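Local coordinates for protein inorganic pyrophosphatase (Neisseria gonorrhoeae, PDB 5TEA) that probably catalyses the magnesium-dependent hydrolysis of inorganic pyrophosphate to two phosphate ions, as a cytoplasmic homohexamer, at residues Asp77-Leu82 with Asp113-Val118; Ala97-Val102 with Glu168-Val173; Asn37-Trp42 with Leu51-Pro56; Val28-Pro33 with Gln87-Gly92; Ala60-Tyr65 with Lys141-His146. One frame throughout, in Å; residues are numbered along the deposited sequence.

Contact 1 of 5, residues Asp77-Leu82 with Asp113-Val118. With CA (calcium ion), chain I.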
# COMPACT_ATOMS: atom_id res chain seq x y z
N ASP B 77 13.20 31.64 -1.82
CA ASP B 77 12.67 30.29 -1.91
C ASP B 77 13.10 29.64 -3.23
O ASP B 77 13.19 30.30 -4.26
CB ASP B 77 11.14 30.35 -1.82
CG ASP B 77 10.52 29.16 -1.13
OD1 ASP B 77 11.26 28.28 -0.62
OD2 ASP B 77 9.27 29.11 -1.09
N GLU B 78 13.34 28.33 -3.20
CA GLU B 78 13.57 27.62 -4.45
C GLU B 78 12.28 27.53 -5.26
O GLU B 78 11.17 27.52 -4.71
CB GLU B 78 14.12 26.22 -4.18
N LEU B 79 12.42 27.52 -6.59
CA LEU B 79 11.24 27.49 -7.47
C LEU B 79 10.62 26.10 -7.42
O LEU B 79 11.28 25.12 -7.75
CB LEU B 79 11.63 27.86 -8.90
CG LEU B 79 10.52 27.85 -9.96
CD1 LEU B 79 9.32 28.65 -9.50
CD2 LEU B 79 11.06 28.42 -11.30
N ASP B 80 9.36 26.03 -6.99
CA ASP B 80 8.71 24.76 -6.72
C ASP B 80 8.15 24.14 -8.00
O ASP B 80 7.92 24.83 -9.00
CB ASP B 80 7.57 24.92 -5.73
CG ASP B 80 7.98 25.65 -4.48
OD1 ASP B 80 9.01 25.28 -3.86
OD2 ASP B 80 7.24 26.58 -4.13
N VAL B 81 7.94 22.83 -7.95
CA VAL B 81 7.47 22.03 -9.08
C VAL B 81 6.34 21.12 -8.61
O VAL B 81 6.49 20.42 -7.60
CB VAL B 81 8.59 21.18 -9.71
CG1 VAL B 81 8.02 20.30 -10.84
CG2 VAL B 81 9.70 22.07 -10.24
N LEU B 82 5.23 21.13 -9.34
CA LEU B 82 4.18 20.13 -9.25
C LEU B 82 4.42 19.12 -10.38
O LEU B 82 4.24 19.44 -11.55
CB LEU B 82 2.80 20.78 -9.38
CG LEU B 82 2.57 21.97 -8.44
CD1 LEU B 82 1.15 22.52 -8.59
CD2 LEU B 82 2.82 21.56 -6.97
N ASP B 113 5.06 30.90 -7.19
CA ASP B 113 4.58 30.14 -8.34
C ASP B 113 5.12 28.73 -8.32
O ASP B 113 6.20 28.46 -7.77
CB ASP B 113 5.00 30.81 -9.65
CG ASP B 113 4.42 32.20 -9.83
OD1 ASP B 113 3.35 32.47 -9.26
OD2 ASP B 113 5.04 33.02 -10.56
N LYS B 114 4.40 27.82 -8.97
CA LYS B 114 4.78 26.41 -9.05
C LYS B 114 4.68 25.94 -10.49
O LYS B 114 3.63 26.05 -11.11
CB LYS B 114 3.91 25.57 -8.10
CG LYS B 114 3.82 26.24 -6.72
CD LYS B 114 3.51 25.30 -5.59
CE LYS B 114 3.21 26.11 -4.33
NZ LYS B 114 4.39 26.91 -3.90
N ILE B 115 5.80 25.47 -11.03
CA ILE B 115 5.85 25.00 -12.41
C ILE B 115 5.20 23.63 -12.47
O ILE B 115 5.47 22.78 -11.61
CB ILE B 115 7.31 24.93 -12.90
CG1 ILE B 115 8.05 26.24 -12.58
CG2 ILE B 115 7.38 24.63 -14.41
CD1 ILE B 115 7.38 27.46 -13.26
N VAL B 116 4.32 23.41 -13.45
CA VAL B 116 3.64 22.12 -13.61
C VAL B 116 4.42 21.31 -14.64
O VAL B 116 4.71 21.79 -15.74
CB VAL B 116 2.18 22.30 -14.05
CG1 VAL B 116 1.47 20.94 -14.04
CG2 VAL B 116 1.46 23.30 -13.15
N CYS B 117 4.79 20.09 -14.26
CA CYS B 117 5.67 19.26 -15.08
C CYS B 117 5.15 17.84 -15.13
O CYS B 117 4.40 17.40 -14.25
CB CYS B 117 7.11 19.22 -14.53
SG CYS B 117 8.02 20.77 -14.61
N VAL B 118 5.61 17.11 -16.15
CA VAL B 118 5.51 15.65 -16.20
C VAL B 118 6.89 15.11 -16.55
O VAL B 118 7.73 15.84 -17.10
CB VAL B 118 4.46 15.20 -17.25
CG1 VAL B 118 3.05 15.64 -16.81
CG2 VAL B 118 4.81 15.77 -18.65
CA CA I . 8.80 28.72 -3.81
O HOH W 1 8.23 28.76 -6.14
O HOH W 2 8.10 27.58 -2.32
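V81 pairs with I115 and L82 with V116 as parallel neighbours in the OB-type barrel of the family I pyrophosphatases, and the calcium site lies by D77, E78 and D80, near K114. D77 leads in from the loop and binds the calcium ion through OD2 at 2.8 Å; the carbonyl O of E78 is the next ligand. The side chains of L79 and I115 cross at about a right angle, L79 CD2 3.9 Å from I115 CG1, with helix 167-183 packing on both. D80 OD2 serves both the metal and a lysine: it lies 2.7 Å from the calcium and 2.9 Å from NZ of K114, which arrives on the anti side, 31° out of the carboxylate plane. That lysine, bent at its last torsion (chi4 -62°), also forms a salt bridge to D112, which with D73 completes the protein ligands of the ion. A metal-bound water ties the two segments together nearby, accepting from D80 N and donating to D113 O at 2.6 Å. V81 then sets CG1 3.8 Å from SG of C117. L82 bonds through both its backbone N and its O: N donates to I115 O, and O receives C117 N at 2.8 Å.

Contact 2 of 5, residues Ala97-Val102 with Glu168-Val173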
# COMPACT_ATOMS: atom_id res chain seq x y z
N ALA B 97 12.27 16.65 -16.93
CA ALA B 97 10.82 16.80 -16.92
C ALA B 97 10.38 17.82 -17.95
O ALA B 97 11.07 18.82 -18.18
CB ALA B 97 10.32 17.23 -15.53
N ARG B 98 9.23 17.58 -18.56
CA ARG B 98 8.67 18.53 -19.52
C ARG B 98 7.84 19.56 -18.76
O ARG B 98 7.01 19.19 -17.93
CB ARG B 98 7.83 17.82 -20.58
CG ARG B 98 6.91 18.76 -21.37
CD ARG B 98 6.09 18.02 -22.42
NE ARG B 98 6.90 17.65 -23.58
CZ ARG B 98 7.17 18.44 -24.61
NH1 ARG B 98 6.69 19.68 -24.66
NH2 ARG B 98 7.92 17.99 -25.61
N VAL B 99 8.07 20.84 -19.06
CA VAL B 99 7.27 21.95 -18.53
C VAL B 99 5.96 22.01 -19.31
O VAL B 99 5.97 22.20 -20.53
CB VAL B 99 8.03 23.27 -18.67
CG1 VAL B 99 7.16 24.47 -18.23
CG2 VAL B 99 9.35 23.24 -17.93
N ILE B 100 4.82 21.89 -18.62
CA ILE B 100 3.53 21.98 -19.30
C ILE B 100 2.68 23.16 -18.86
O ILE B 100 1.64 23.41 -19.49
CB ILE B 100 2.70 20.67 -19.20
CG1 ILE B 100 2.22 20.41 -17.77
CG2 ILE B 100 3.46 19.47 -19.82
CD1 ILE B 100 1.18 19.30 -17.67
N GLY B 101 3.08 23.92 -17.84
CA GLY B 101 2.30 25.06 -17.40
C GLY B 101 2.85 25.62 -16.10
O GLY B 101 3.90 25.19 -15.62
N VAL B 102 2.13 26.60 -15.56
CA VAL B 102 2.51 27.19 -14.27
C VAL B 102 1.26 27.51 -13.48
O VAL B 102 0.27 28.01 -14.02
CB VAL B 102 3.41 28.44 -14.44
CG1 VAL B 102 2.79 29.50 -15.38
CG2 VAL B 102 3.81 29.02 -13.07
N GLU B 168 4.82 28.72 -22.03
CA GLU B 168 5.65 29.89 -22.32
C GLU B 168 5.70 30.84 -21.13
O GLU B 168 6.78 31.33 -20.78
CB GLU B 168 5.16 30.58 -23.59
CG GLU B 168 5.50 29.81 -24.89
CD GLU B 168 6.97 29.35 -24.96
OE1 GLU B 168 7.21 28.13 -25.06
OE2 GLU B 168 7.88 30.21 -24.91
N GLU B 169 4.56 31.08 -20.47
CA GLU B 169 4.60 31.84 -19.22
C GLU B 169 5.44 31.12 -18.16
O GLU B 169 6.18 31.77 -17.41
CB GLU B 169 3.19 32.11 -18.68
CG GLU B 169 3.21 33.02 -17.43
CD GLU B 169 1.83 33.39 -16.87
OE1 GLU B 169 1.77 34.23 -15.94
OE2 GLU B 169 0.80 32.87 -17.35
N ALA B 170 5.33 29.79 -18.09
CA ALA B 170 6.14 29.04 -17.13
C ALA B 170 7.63 29.22 -17.40
O ALA B 170 8.43 29.37 -16.47
CB ALA B 170 5.77 27.56 -17.16
N LYS B 171 8.03 29.24 -18.68
CA LYS B 171 9.43 29.45 -19.01
C LYS B 171 9.91 30.82 -18.57
O LYS B 171 11.06 30.98 -18.13
CB LYS B 171 9.65 29.29 -20.52
CG LYS B 171 9.57 27.86 -20.98
CD LYS B 171 9.69 27.78 -22.50
CE LYS B 171 9.32 26.39 -23.02
NZ LYS B 171 9.29 26.38 -24.51
N LYS B 172 9.06 31.84 -18.71
CA LYS B 172 9.47 33.17 -18.28
C LYS B 172 9.72 33.20 -16.78
O LYS B 172 10.71 33.78 -16.32
CB LYS B 172 8.42 34.19 -18.69
CG LYS B 172 8.75 35.62 -18.28
CD LYS B 172 7.66 36.58 -18.73
CE LYS B 172 6.33 36.25 -18.06
NZ LYS B 172 6.42 36.27 -16.57
N VAL B 173 8.84 32.55 -16.01
CA VAL B 173 9.02 32.45 -14.56
C VAL B 173 10.34 31.75 -14.23
O VAL B 173 11.11 32.21 -13.39
CB VAL B 173 7.82 31.73 -13.93
CG1 VAL B 173 8.09 31.41 -12.44
CG2 VAL B 173 6.55 32.56 -14.11
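The C-terminal helix 167-183 lies across the outside of the barrel, and A170 is where it touches V99 and V102 of strand 94-107. The two short segments cross nearly perpendicularly, at 82°, with their axes 6.5 Å apart at the closest point. So near an approach is possible because the residue facing the strand is a small one. The methyl CB of A170 meets V99 CG1 at 3.6 Å and V102 CB at 3.7 Å, and it also sits 3.4 Å from the carbonyl O of G101. Two valines three residues apart can look the same way because I100 and G101 form a classic beta bulge opposite V116, which adds a residue and brings V102 round to the helix. V102 holds CG1 between its backbone N and carbonyl carbon (chi1 54°), and this places the methyl 3.7 Å from A170 N, over the helix backbone. Both valines also pack on I115 of the adjoining strand. The contact is thus plain apolar packing of helix on sheet. A salt bridge internal to the helix joins K171 NZ to E168 OE1 at 2.8 Å, and the same NZ hydrogen-bonds D22 O. At the edge of the contact, CG of E169 lies 4.1 Å from V102 CG1.

Contact 3 of 5, residues Asn37-Trp42 with Leu51-Pro56. Unlike the reference sequence in segment 51-56: I54 (reference Val).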
# COMPACT_ATOMS: atom_id res chain seq x y z
N ASN B 37 1.45 13.32 3.42
CA ASN B 37 1.26 14.52 4.24
C ASN B 37 2.52 14.91 4.99
O ASN B 37 2.45 15.62 6.00
CB ASN B 37 0.09 14.35 5.22
CG ASN B 37 0.33 13.27 6.27
OD1 ASN B 37 0.99 12.27 5.99
ND2 ASN B 37 -0.20 13.48 7.48
N HIS B 38 3.68 14.46 4.51
CA HIS B 38 4.96 14.84 5.11
C HIS B 38 5.53 16.01 4.31
O HIS B 38 5.77 15.88 3.11
CB HIS B 38 5.92 13.67 5.13
CG HIS B 38 5.47 12.56 6.04
ND1 HIS B 38 6.08 11.33 6.09
CD2 HIS B 38 4.44 12.50 6.91
CE1 HIS B 38 5.46 10.56 6.97
NE2 HIS B 38 4.46 11.25 7.48
N LYS B 39 5.72 17.14 4.97
CA LYS B 39 6.30 18.29 4.28
C LYS B 39 7.81 18.13 4.29
O LYS B 39 8.49 18.48 5.26
CB LYS B 39 5.89 19.61 4.91
CG LYS B 39 6.47 20.80 4.15
CD LYS B 39 6.23 22.08 4.93
CE LYS B 39 6.72 23.29 4.14
NZ LYS B 39 8.00 23.00 3.44
N ILE B 40 8.35 17.61 3.20
CA ILE B 40 9.77 17.35 3.05
C ILE B 40 10.34 18.42 2.14
O ILE B 40 9.74 18.78 1.12
CB ILE B 40 10.01 15.93 2.50
CG1 ILE B 40 9.45 14.91 3.50
CG2 ILE B 40 11.50 15.67 2.27
CD1 ILE B 40 9.33 13.51 2.93
N GLU B 41 11.48 18.97 2.54
CA GLU B 41 12.14 20.04 1.82
C GLU B 41 13.62 19.70 1.68
O GLU B 41 14.23 19.19 2.61
CB GLU B 41 11.98 21.36 2.57
CG GLU B 41 12.14 22.60 1.74
CD GLU B 41 11.97 23.87 2.58
OE1 GLU B 41 12.17 23.79 3.82
OE2 GLU B 41 11.63 24.92 1.99
N TRP B 42 14.18 19.98 0.51
CA TRP B 42 15.62 19.94 0.36
C TRP B 42 16.23 21.10 1.13
O TRP B 42 15.91 22.26 0.89
CB TRP B 42 16.00 20.03 -1.12
CG TRP B 42 17.45 20.22 -1.40
CD1 TRP B 42 18.07 21.37 -1.84
CD2 TRP B 42 18.48 19.24 -1.28
NE1 TRP B 42 19.41 21.15 -1.99
CE2 TRP B 42 19.69 19.85 -1.66
CE3 TRP B 42 18.49 17.90 -0.87
CZ2 TRP B 42 20.91 19.16 -1.65
CZ3 TRP B 42 19.70 17.22 -0.87
CH2 TRP B 42 20.89 17.85 -1.26
N LEU B 51 12.35 16.62 6.97
CA LEU B 51 10.93 16.66 7.28
C LEU B 51 10.67 17.89 8.14
O LEU B 51 10.95 17.88 9.35
CB LEU B 51 10.47 15.39 7.99
CG LEU B 51 8.95 15.44 8.18
CD1 LEU B 51 8.30 14.14 7.80
CD2 LEU B 51 8.56 15.81 9.62
N ASP B 52 10.13 18.94 7.52
CA ASP B 52 9.83 20.17 8.27
C ASP B 52 8.71 19.95 9.27
O ASP B 52 8.78 20.44 10.40
CB ASP B 52 9.44 21.30 7.31
CG ASP B 52 10.60 21.79 6.48
OD1 ASP B 52 11.76 21.55 6.86
OD2 ASP B 52 10.35 22.42 5.43
N ARG B 53 7.65 19.25 8.86
CA ARG B 53 6.49 19.06 9.73
C ARG B 53 5.57 18.01 9.13
O ARG B 53 5.69 17.66 7.96
CB ARG B 53 5.73 20.37 9.94
CG ARG B 53 5.14 20.94 8.67
CD ARG B 53 4.45 22.26 8.97
NE ARG B 53 3.69 22.75 7.83
CZ ARG B 53 4.06 23.77 7.06
NH1 ARG B 53 5.18 24.43 7.32
NH2 ARG B 53 3.29 24.14 6.05
N ILE B 54 4.67 17.50 9.97
CA ILE B 54 3.54 16.68 9.51
C ILE B 54 2.38 17.61 9.20
O ILE B 54 1.96 18.41 10.04
CB ILE B 54 3.14 15.65 10.58
CG1 ILE B 54 4.36 14.89 11.12
CG2 ILE B 54 2.06 14.71 10.01
CD1 ILE B 54 5.00 13.92 10.14
N GLU B 55 1.83 17.50 7.98
CA GLU B 55 0.68 18.30 7.59
C GLU B 55 -0.61 17.55 7.93
O GLU B 55 -0.58 16.34 8.15
CB GLU B 55 0.72 18.58 6.08
CG GLU B 55 1.97 19.32 5.61
CD GLU B 55 1.90 20.81 5.82
OE1 GLU B 55 1.19 21.26 6.74
OE2 GLU B 55 2.57 21.55 5.06
N PRO B 56 -1.75 18.23 8.00
CA PRO B 56 -3.02 17.51 8.16
C PRO B 56 -3.20 16.44 7.08
O PRO B 56 -2.94 16.68 5.90
CB PRO B 56 -4.08 18.61 8.04
CG PRO B 56 -3.34 19.86 8.49
CD PRO B 56 -1.95 19.69 7.93
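K39 and R53, both predicted substrate ligands, lie against each other on one face of the beta hairpin 38-43/48-54. The aliphatic chain of the lysine passes over the flat guanidinium group, K39 CD standing 3.5 Å from R53 CZ, centrally above the plane. K39 is extended as far as CE, with CG anti to the backbone N (chi1 -178°), and only then bends, which carries NZ away from the arginine to the anti lone pair of D52 OD2, 3.1 Å away. The R53 guanidinium is held at its edge: R53 NE donates in the guanidinium plane to E55 OE1 at 3.1 Å, meeting that oxygen from above the carboxylate plane. A weak second bond runs from R53 NH2 to E55 OE2. Two acidic residues thus position two basic ones, an arrangement consistent with a pocket prepared for a phosphate anion.

Behind this shell stands the hairpin backbone. K39 gives its N to R53 O and its O to D52 N, while N37 O receives E55 N at 2.8 Å. The register slips by one residue near D52, since H38 faces I54 but I40 faces L51. On the opposite face, with H38, I40, L51 and I54, two methyls approach the imidazole of H38 obliquely, L51 CD1 lying 3.6 Å from H38 CB and I54 CD1 3.6 Å from H38 CD2. The second subunit packs on H38, L51 and I54, and L51 continues the sheet into it as a parallel ladder. Just before strand 38-43, the amide of N37 reaches the other strand's exit, ND2 donating to E55 O at 3.0 Å, tilted 22° from the carbonyl plane.

Contact 4 of 5, residues Val28-Pro33 with Gln87-Gly92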
# COMPACT_ATOMS: atom_id res chain seq x y z
N VAL B 28 14.44 18.45 -12.52
CA VAL B 28 13.60 18.57 -11.34
C VAL B 28 14.09 17.58 -10.29
O VAL B 28 14.42 16.44 -10.62
CB VAL B 28 12.11 18.32 -11.68
CG1 VAL B 28 11.26 18.20 -10.42
CG2 VAL B 28 11.60 19.47 -12.54
N VAL B 29 14.17 18.03 -9.04
CA VAL B 29 14.48 17.17 -7.91
C VAL B 29 13.20 16.97 -7.10
O VAL B 29 12.57 17.95 -6.70
CB VAL B 29 15.62 17.76 -7.05
CG1 VAL B 29 15.79 16.97 -5.75
CG2 VAL B 29 16.92 17.79 -7.84
N ASN B 30 12.82 15.71 -6.87
CA ASN B 30 11.57 15.43 -6.17
C ASN B 30 11.78 15.46 -4.66
O ASN B 30 12.73 14.85 -4.15
CB ASN B 30 10.99 14.06 -6.56
CG ASN B 30 9.55 13.89 -6.09
OD1 ASN B 30 8.67 14.67 -6.45
ND2 ASN B 30 9.30 12.86 -5.28
N GLU B 31 10.90 16.18 -3.96
CA GLU B 31 10.96 16.21 -2.49
C GLU B 31 9.87 15.40 -1.81
O GLU B 31 10.13 14.76 -0.80
CB GLU B 31 10.88 17.65 -1.97
CG GLU B 31 12.03 18.55 -2.42
CD GLU B 31 11.67 20.02 -2.36
OE1 GLU B 31 12.33 20.75 -1.61
OE2 GLU B 31 10.72 20.44 -3.07
N ILE B 32 8.63 15.44 -2.32
CA ILE B 32 7.48 14.87 -1.63
C ILE B 32 6.74 13.95 -2.59
O ILE B 32 6.28 14.39 -3.64
CB ILE B 32 6.51 15.94 -1.11
CG1 ILE B 32 7.21 16.94 -0.19
CG2 ILE B 32 5.37 15.25 -0.34
CD1 ILE B 32 6.30 18.15 0.21
N PRO B 33 6.55 12.67 -2.25
CA PRO B 33 5.67 11.82 -3.06
C PRO B 33 4.22 12.30 -3.02
O PRO B 33 3.71 12.72 -1.98
CB PRO B 33 5.78 10.45 -2.38
CG PRO B 33 7.02 10.54 -1.49
CD PRO B 33 7.07 11.96 -1.07
N GLN B 87 1.86 7.08 -10.56
CA GLN B 87 2.28 6.50 -9.30
C GLN B 87 3.29 7.41 -8.61
O GLN B 87 4.14 8.02 -9.27
CB GLN B 87 2.88 5.10 -9.54
CG GLN B 87 1.85 4.06 -10.04
CD GLN B 87 1.70 4.00 -11.57
OE1 GLN B 87 2.61 4.38 -12.32
NE2 GLN B 87 0.56 3.50 -12.03
N PRO B 88 3.23 7.54 -7.28
CA PRO B 88 4.11 8.50 -6.59
C PRO B 88 5.59 8.24 -6.81
O PRO B 88 6.05 7.09 -6.91
CB PRO B 88 3.73 8.33 -5.11
CG PRO B 88 2.36 7.76 -5.12
CD PRO B 88 2.27 6.90 -6.36
N LEU B 89 6.35 9.33 -6.89
CA LEU B 89 7.80 9.29 -6.97
C LEU B 89 8.43 9.45 -5.59
O LEU B 89 7.94 10.23 -4.76
CB LEU B 89 8.27 10.41 -7.91
CG LEU B 89 9.65 10.32 -8.54
CD1 LEU B 89 9.80 9.00 -9.28
CD2 LEU B 89 9.90 11.52 -9.47
N ALA B 90 9.52 8.72 -5.34
CA ALA B 90 10.19 8.80 -4.04
C ALA B 90 10.98 10.11 -3.87
O ALA B 90 11.49 10.70 -4.83
CB ALA B 90 11.14 7.62 -3.86
N THR B 91 11.11 10.53 -2.61
CA THR B 91 11.98 11.65 -2.26
C THR B 91 13.41 11.38 -2.71
O THR B 91 13.96 10.30 -2.47
CB THR B 91 11.98 11.89 -0.74
OG1 THR B 91 10.66 12.23 -0.28
CG2 THR B 91 12.99 12.97 -0.33
N GLY B 92 14.04 12.37 -3.34
CA GLY B 92 15.47 12.34 -3.54
C GLY B 92 15.92 11.99 -4.95
O GLY B 92 17.11 12.11 -5.23
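Near the end of strand 25-32 the carbonyl O of N30 accepts a straight hydrogen bond from G92 N (2.9 Å, 169° at the hydrogen), the one backbone-to-backbone bond between V28-P33 and Q87-G92. Side chains supply the rest of the attachment. N30, with CG anti to its own N, extends its amide towards the loop, and ND2 donates to A90 O at 3.1 Å. The bond is straight at the donor and lies in the amide plane, yet it comes down on the carbonyl from above, 77° out of the carbonyl plane. The same side chain rests on L89, whose CD2 is 4.0 Å from N30 CB. T91 answers from the loop: its OG1 donates to E31 O at 2.6 Å, again from above the carbonyl plane. That carbonyl belongs to a classic beta bulge in which E31 and I32 together face Y65, while the carboxylate of E31 turns elsewhere, to W42 N. Beyond the strand, P33 puts CB 3.2 Å from L89 O and 4.0 Å from P88 CB. L89 also packs on H38 of the fourth subunit, so the loop stands between its own barrel and a neighbour. The chemistry implies an irregular segment, itself neither strand nor helix, attached by three hydrogen bonds at separate points, two of them from side chains, together with the packing of P33.

Contact 5 of 5, residues Ala60-Tyr65 with Lys141-His146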
# COMPACT_ATOMS: atom_id res chain seq x y z
N ALA B 60 -2.99 15.84 2.07
CA ALA B 60 -1.90 15.16 1.38
C ALA B 60 -1.65 15.83 0.04
O ALA B 60 -2.58 16.34 -0.60
CB ALA B 60 -2.22 13.68 1.17
N LYS B 61 -0.39 15.86 -0.38
CA LYS B 61 -0.06 16.51 -1.65
C LYS B 61 -0.78 15.83 -2.80
O LYS B 61 -0.72 14.59 -2.92
CB LYS B 61 1.45 16.48 -1.90
CG LYS B 61 2.26 17.39 -1.01
CD LYS B 61 1.86 18.86 -1.19
CE LYS B 61 1.83 19.60 0.15
NZ LYS B 61 1.14 20.94 0.06
N PRO B 62 -1.47 16.58 -3.67
CA PRO B 62 -2.18 15.94 -4.79
C PRO B 62 -1.28 15.53 -5.94
O PRO B 62 -1.71 14.71 -6.77
CB PRO B 62 -3.19 17.03 -5.23
CG PRO B 62 -2.50 18.33 -4.87
CD PRO B 62 -1.74 18.03 -3.60
N THR B 63 -0.08 16.09 -6.04
CA THR B 63 0.92 15.68 -7.03
C THR B 63 2.24 15.48 -6.30
O THR B 63 2.37 15.84 -5.14
CB THR B 63 1.13 16.75 -8.12
OG1 THR B 63 1.86 17.85 -7.55
CG2 THR B 63 -0.22 17.25 -8.65
N ASN B 64 3.23 14.94 -7.00
CA ASN B 64 4.57 15.00 -6.43
C ASN B 64 5.00 16.45 -6.34
O ASN B 64 4.51 17.30 -7.10
CB ASN B 64 5.57 14.19 -7.27
CG ASN B 64 5.10 12.78 -7.51
OD1 ASN B 64 5.17 11.92 -6.61
ND2 ASN B 64 4.64 12.51 -8.72
N TYR B 65 5.89 16.75 -5.40
CA TYR B 65 6.31 18.12 -5.14
C TYR B 65 7.83 18.19 -5.18
O TYR B 65 8.50 17.43 -4.48
CB TYR B 65 5.79 18.59 -3.78
CG TYR B 65 5.80 20.08 -3.55
CD1 TYR B 65 4.71 20.87 -3.91
CD2 TYR B 65 6.88 20.70 -2.92
CE1 TYR B 65 4.71 22.23 -3.67
CE2 TYR B 65 6.87 22.06 -2.67
CZ TYR B 65 5.78 22.82 -3.06
OH TYR B 65 5.76 24.17 -2.81
N LYS B 141 -8.66 21.38 -11.04
CA LYS B 141 -9.50 21.99 -10.01
C LYS B 141 -9.18 21.43 -8.62
O LYS B 141 -9.28 22.17 -7.62
CB LYS B 141 -10.98 21.77 -10.33
CG LYS B 141 -11.44 22.35 -11.65
CD LYS B 141 -12.80 23.03 -11.53
CE LYS B 141 -13.73 22.27 -10.58
NZ LYS B 141 -15.03 22.97 -10.33
N GLN B 142 -8.81 20.15 -8.54
CA GLN B 142 -8.42 19.57 -7.25
C GLN B 142 -7.12 20.17 -6.75
O GLN B 142 -6.97 20.47 -5.55
CB GLN B 142 -8.29 18.04 -7.36
CG GLN B 142 -9.58 17.29 -7.59
CD GLN B 142 -9.37 15.78 -7.54
OE1 GLN B 142 -8.90 15.24 -6.53
NE2 GLN B 142 -9.71 15.10 -8.63
N ILE B 143 -6.15 20.35 -7.65
CA ILE B 143 -4.88 20.97 -7.27
C ILE B 143 -5.12 22.39 -6.82
O ILE B 143 -4.54 22.86 -5.84
CB ILE B 143 -3.89 20.92 -8.45
CG1 ILE B 143 -3.57 19.47 -8.85
CG2 ILE B 143 -2.63 21.70 -8.11
CD1 ILE B 143 -2.73 19.37 -10.11
N GLU B 144 -5.99 23.11 -7.53
CA GLU B 144 -6.33 24.47 -7.15
C GLU B 144 -6.95 24.50 -5.77
O GLU B 144 -6.58 25.33 -4.92
CB GLU B 144 -7.28 25.09 -8.18
CG GLU B 144 -7.59 26.56 -7.93
CD GLU B 144 -8.34 27.21 -9.08
OE1 GLU B 144 -8.10 26.82 -10.24
OE2 GLU B 144 -9.17 28.09 -8.82
N PHE B 145 -7.90 23.60 -5.51
CA PHE B 145 -8.53 23.59 -4.19
C PHE B 145 -7.51 23.31 -3.10
O PHE B 145 -7.53 23.96 -2.04
CB PHE B 145 -9.66 22.56 -4.13
CG PHE B 145 -10.42 22.57 -2.82
CD1 PHE B 145 -9.91 21.91 -1.70
CD2 PHE B 145 -11.62 23.26 -2.69
CE1 PHE B 145 -10.59 21.94 -0.50
CE2 PHE B 145 -12.31 23.29 -1.48
CZ PHE B 145 -11.79 22.62 -0.38
N HIS B 146 -6.64 22.33 -3.33
CA HIS B 146 -5.61 21.99 -2.36
C HIS B 146 -4.81 23.21 -1.96
O HIS B 146 -4.67 23.52 -0.78
CB HIS B 146 -4.68 20.90 -2.91
CG HIS B 146 -3.52 20.61 -2.01
ND1 HIS B 146 -3.61 19.79 -0.90
CD2 HIS B 146 -2.25 21.10 -2.00
CE1 HIS B 146 -2.45 19.75 -0.28
NE2 HIS B 146 -1.61 20.55 -0.92
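H146 is packed tightly by two consecutive residues, P62 from above and K61 from the rim. CD of P62 stands 3.5 Å from the ring centroid and 9° off the ring normal, a textbook CH-pi contact over the face. K61 bends twice along its chain and brings NZ to NE2 of the histidine at 2.9 Å, within 1° of the ring plane. Since the lysine donates, NE2 must accept, which is consistent with the ring proton residing on ND1. A60 O lies obliquely, 3.4 Å from H146 CE1. In this way helix 137-149 is joined to the loop that enters barrel strand 64-67, close to the predicted substrate ligand Y150, which itself receives K61 in a cation-pi contact. One turn back along the helix, P62 CG and I143 CG1 meet more loosely, 4.3 Å apart. A second close point lies beside them, T63 CG2 coming within 3.6 Å of I143 CD1, the two side chains crossing at about a right angle. At the outer side of the helix, K141 NZ bonds L153 O of the third subunit, while Q142 OE1 accepts from I58 N of the third subunit. On the loop, T63 OG1 donates to N64 O at 2.7 Å.

Overall arrangement
The centre of contact 1 lies about 2 Å from the centre of the chain, and the others are spread around it. Contact 2 adjoins it, with centres about 9 Å apart, through the strand pair in which R98 N meets V118 O at 2.7 Å. Contacts 1 and 5 have centres about 12 Å apart, and Y65 of contact 5 brings OH to 3.1 Å from D80 OD2, linking a predicted substrate ligand to a metal ligand. The hairpin of contact 3 faces the same site, the E41 side chain being about 7 Å from the calcium. Contact 4 couples that hairpin to the barrel through I40 packed on I32, their centres about 13 Å apart. Contacts 2 and 3, centres about 25 Å apart, occupy opposite sides of the chain's centre.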